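Local coordinates for protein lipase (Streptomyces rimosus, PDB 5MAL) that hydrolyses triacylglycerols and other carboxylic esters as an extracellular GDSL-family serine lipase, preferring medium-length acyl chains, at residues D9-D21 with E212-Y226. Sequence-based numbering, arbitrary orientation. Where two conformers were deposited one is given.
Sequences DSYSSGVGAGSYD and ENSYHPTANGQSKGY
Ser10 OG, the nucleophile, is hydrogen-bonded at 2.6 Å to His216 NE2, meeting the imidazole at its edge and in its plane: the catalytic Ser-His pair of an SGNH hydrolase. From the other nitrogen of the ring, His216 ND1 donates to Ser214 O at 2.9 Å, a backbone carbonyl where a triad would place a carboxylate, which fits a dyad. Gln222 suits its place through its amide: NE2 gives a nearly straight bond (169°) to Tyr11 O and also donates to a water that bridges Val15 O and Pro217 O, while OE1 accepts from Tyr34 N.

Two side chains sandwich the imidazole. Tyr11 forms an offset stack on one face, centroids 4.5 Å apart and planes 30° from parallel; over the centre of the opposite face sits Val15 CG1, a CH-pi contact reached because CG1 is anti to the backbone N (chi1 172°). Tyr11 CD2 also packs on Pro217 CD at 3.5 Å. A leucine in place of Tyr11 would probably leave His216 without its stacking partner and freer to tilt from Ser10. Gly16 has to be glycine, since a CB would clash with Pro217 O.

Asp9 N-caps helix 10-13, which follows strand 3-8, and Thr218 caps helix 219-232; Tyr11 and Tyr226 both touch Thr78 of the adjacent strand 74-78, the middle one of the five-stranded parallel sheet.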
# COMPACT_ATOMS: atom_id res chain seq x y z
N ASP A 9 4.61 3.25 -1.67
CA ASP A 9 3.82 4.47 -1.67
C ASP A 9 3.37 4.78 -0.27
O ASP A 9 4.03 4.41 0.69
CB ASP A 9 2.63 4.35 -2.61
CG ASP A 9 1.78 3.12 -2.34
OD1 ASP A 9 1.80 2.59 -1.21
OD2 ASP A 9 1.09 2.69 -3.28
N SER A 10 2.23 5.46 -0.15
CA SER A 10 1.82 6.02 1.11
C SER A 10 1.34 4.94 2.07
O SER A 10 1.29 5.16 3.28
CB SER A 10 0.72 7.04 0.88
OG SER A 10 -0.24 6.48 -0.01
N TYR A 11 0.96 3.78 1.54
CA TYR A 11 0.51 2.70 2.44
C TYR A 11 1.71 2.10 3.15
O TYR A 11 1.56 1.43 4.18
CB TYR A 11 -0.27 1.63 1.68
CG TYR A 11 -1.63 2.15 1.31
CD1 TYR A 11 -1.77 3.07 0.30
CD2 TYR A 11 -2.76 1.77 2.02
CE1 TYR A 11 -2.99 3.59 -0.03
CE2 TYR A 11 -4.01 2.29 1.70
CZ TYR A 11 -4.10 3.21 0.67
OH TYR A 11 -5.32 3.74 0.31
N SER A 12 2.89 2.32 2.58
CA SER A 12 4.11 1.82 3.20
C SER A 12 4.76 2.92 4.00
O SER A 12 5.33 2.67 5.05
CB SER A 12 5.09 1.27 2.17
OG SER A 12 4.59 0.07 1.62
N SER A 13 4.72 4.15 3.47
CA SER A 13 5.32 5.26 4.20
C SER A 13 4.52 5.52 5.47
O SER A 13 5.08 5.90 6.49
CB SER A 13 5.39 6.54 3.35
OG SER A 13 4.13 7.21 3.32
N GLY A 14 3.22 5.29 5.40
CA GLY A 14 2.37 5.41 6.57
C GLY A 14 1.62 6.72 6.68
O GLY A 14 1.35 7.19 7.77
N VAL A 15 1.31 7.33 5.54
CA VAL A 15 0.40 8.47 5.52
C VAL A 15 -0.86 8.05 6.27
O VAL A 15 -1.41 7.00 6.00
CB VAL A 15 0.06 8.89 4.09
CG1 VAL A 15 -1.04 9.95 4.06
CG2 VAL A 15 1.32 9.39 3.41
N GLY A 16 -1.26 8.85 7.26
CA GLY A 16 -2.42 8.50 8.06
C GLY A 16 -2.12 7.90 9.43
O GLY A 16 -3.00 7.85 10.29
N ALA A 17 -0.88 7.46 9.64
CA ALA A 17 -0.51 6.84 10.90
C ALA A 17 0.21 7.82 11.82
O ALA A 17 0.44 7.51 12.99
CB ALA A 17 0.37 5.63 10.67
N GLY A 18 0.55 8.99 11.30
CA GLY A 18 1.12 10.06 12.10
C GLY A 18 2.59 9.91 12.43
O GLY A 18 3.29 9.10 11.83
N SER A 19 3.06 10.72 13.38
CA SER A 19 4.44 10.62 13.86
C SER A 19 5.46 10.51 12.71
O SER A 19 6.25 9.57 12.66
CB SER A 19 4.57 9.41 14.79
OG SER A 19 3.73 9.58 15.93
N TYR A 20 5.42 11.48 11.80
CA TYR A 20 6.28 11.43 10.62
C TYR A 20 7.70 11.87 10.90
O TYR A 20 7.96 12.75 11.73
CB TYR A 20 5.70 12.27 9.48
CG TYR A 20 4.27 11.90 9.22
CD1 TYR A 20 3.94 10.70 8.62
CD2 TYR A 20 3.24 12.75 9.62
CE1 TYR A 20 2.61 10.34 8.41
CE2 TYR A 20 1.91 12.41 9.41
CZ TYR A 20 1.60 11.20 8.81
OH TYR A 20 0.29 10.86 8.61
N ASP A 21 8.63 11.22 10.22
CA ASP A 21 10.02 11.64 10.24
C ASP A 21 10.12 12.97 9.50
O ASP A 21 9.67 13.08 8.37
CB ASP A 21 10.90 10.56 9.60
CG ASP A 21 12.35 10.97 9.51
OD1 ASP A 21 12.72 11.61 8.51
OD2 ASP A 21 13.11 10.65 10.45
N GLU A 212 -4.81 14.29 2.89
CA GLU A 212 -3.94 13.22 2.44
C GLU A 212 -4.21 11.90 3.17
O GLU A 212 -3.88 10.82 2.66
CB GLU A 212 -2.48 13.63 2.62
CG GLU A 212 -2.09 13.98 4.06
CD GLU A 212 -2.13 15.48 4.38
OE1 GLU A 212 -3.04 16.19 3.89
OE2 GLU A 212 -1.24 15.93 5.13
N ASN A 213 -4.82 11.97 4.35
CA ASN A 213 -5.02 10.77 5.16
C ASN A 213 -6.14 9.86 4.69
O ASN A 213 -6.21 8.70 5.08
CB ASN A 213 -5.28 11.18 6.61
CG ASN A 213 -4.01 11.60 7.31
OD1 ASN A 213 -2.94 11.65 6.70
ND2 ASN A 213 -4.12 11.93 8.60
N SER A 214 -7.03 10.41 3.86
CA SER A 214 -8.22 9.70 3.46
C SER A 214 -7.88 8.35 2.83
O SER A 214 -6.99 8.27 2.01
CB SER A 214 -9.03 10.56 2.48
OG SER A 214 -9.20 11.88 2.97
N TYR A 215 -8.57 7.30 3.28
CA TYR A 215 -8.43 5.92 2.78
C TYR A 215 -7.10 5.27 3.12
O TYR A 215 -6.80 4.17 2.65
CB TYR A 215 -8.67 5.86 1.28
CG TYR A 215 -10.08 6.22 0.93
CD1 TYR A 215 -11.11 5.33 1.20
CD2 TYR A 215 -10.39 7.46 0.39
CE1 TYR A 215 -12.42 5.66 0.91
CE2 TYR A 215 -11.70 7.80 0.10
CZ TYR A 215 -12.71 6.89 0.37
OH TYR A 215 -14.02 7.19 0.07
N HIS A 216 -6.30 5.92 3.94
CA HIS A 216 -5.06 5.31 4.36
C HIS A 216 -5.22 4.64 5.71
O HIS A 216 -6.14 4.96 6.45
CB HIS A 216 -3.96 6.34 4.41
CG HIS A 216 -3.49 6.73 3.05
ND1 HIS A 216 -4.18 7.62 2.25
CD2 HIS A 216 -2.46 6.27 2.30
CE1 HIS A 216 -3.56 7.73 1.09
NE2 HIS A 216 -2.52 6.91 1.09
N PRO A 217 -4.33 3.70 6.04
CA PRO A 217 -4.48 3.04 7.34
C PRO A 217 -4.29 4.02 8.48
O PRO A 217 -3.48 4.94 8.40
CB PRO A 217 -3.35 2.01 7.34
CG PRO A 217 -3.12 1.72 5.90
CD PRO A 217 -3.30 3.05 5.22
N THR A 218 -5.07 3.82 9.53
CA THR A 218 -4.85 4.53 10.78
C THR A 218 -3.59 3.97 11.43
O THR A 218 -2.99 3.03 10.92
CB THR A 218 -6.02 4.35 11.72
OG1 THR A 218 -6.10 2.97 12.10
CG2 THR A 218 -7.32 4.77 11.03
N ALA A 219 -3.22 4.53 12.58
CA ALA A 219 -2.11 3.97 13.34
C ALA A 219 -2.38 2.51 13.68
O ALA A 219 -1.50 1.67 13.59
CB ALA A 219 -1.86 4.78 14.61
N ASN A 220 -3.63 2.22 14.05
CA ASN A 220 -4.05 0.86 14.40
C ASN A 220 -3.97 -0.03 13.16
O ASN A 220 -3.58 -1.19 13.24
CB ASN A 220 -5.47 0.88 15.00
CG ASN A 220 -5.78 -0.37 15.83
OD1 ASN A 220 -4.95 -1.26 15.93
ND2 ASN A 220 -6.96 -0.42 16.42
N GLY A 221 -4.34 0.53 12.01
CA GLY A 221 -4.24 -0.17 10.74
C GLY A 221 -2.81 -0.52 10.38
O GLY A 221 -2.54 -1.58 9.83
N GLN A 222 -1.88 0.36 10.69
CA GLN A 222 -0.49 0.04 10.39
C GLN A 222 0.03 -1.01 11.35
O GLN A 222 0.71 -1.95 10.93
CB GLN A 222 0.37 1.30 10.45
CG GLN A 222 0.20 2.22 9.25
CD GLN A 222 0.79 1.62 7.98
OE1 GLN A 222 1.61 0.69 8.04
NE2 GLN A 222 0.37 2.14 6.83
N SER A 223 -0.29 -0.86 12.62
CA SER A 223 0.30 -1.70 13.66
C SER A 223 -0.33 -3.09 13.72
O SER A 223 0.35 -4.06 14.06
CB SER A 223 0.20 -1.01 15.02
OG SER A 223 -1.15 -0.89 15.44
N LYS A 224 -1.60 -3.19 13.37
CA LYS A 224 -2.26 -4.50 13.43
C LYS A 224 -2.84 -4.99 12.13
O LYS A 224 -3.28 -6.14 12.05
CB LYS A 224 -3.35 -4.48 14.47
CG LYS A 224 -2.79 -4.63 15.84
CD LYS A 224 -3.59 -3.77 16.74
CE LYS A 224 -5.02 -4.27 16.84
NZ LYS A 224 -5.77 -3.61 17.94
N GLY A 225 -2.87 -4.12 11.13
CA GLY A 225 -3.29 -4.54 9.81
C GLY A 225 -2.04 -4.88 9.01
O GLY A 225 -1.81 -6.05 8.69
N TYR A 226 -1.22 -3.89 8.71
CA TYR A 226 -0.04 -4.14 7.88
C TYR A 226 1.10 -4.86 8.57
O TYR A 226 1.61 -5.84 8.03
CB TYR A 226 0.50 -2.83 7.31
CG TYR A 226 -0.13 -2.54 5.99
CD1 TYR A 226 -1.33 -1.84 5.92
CD2 TYR A 226 0.45 -2.99 4.81
CE1 TYR A 226 -1.93 -1.59 4.70
CE2 TYR A 226 -0.15 -2.76 3.59
CZ TYR A 226 -1.33 -2.05 3.55
OH TYR A 226 -1.91 -1.81 2.34
O HOH W 1 -1.01 4.60 7.22
O HOH W 2 -4.20 7.01 13.33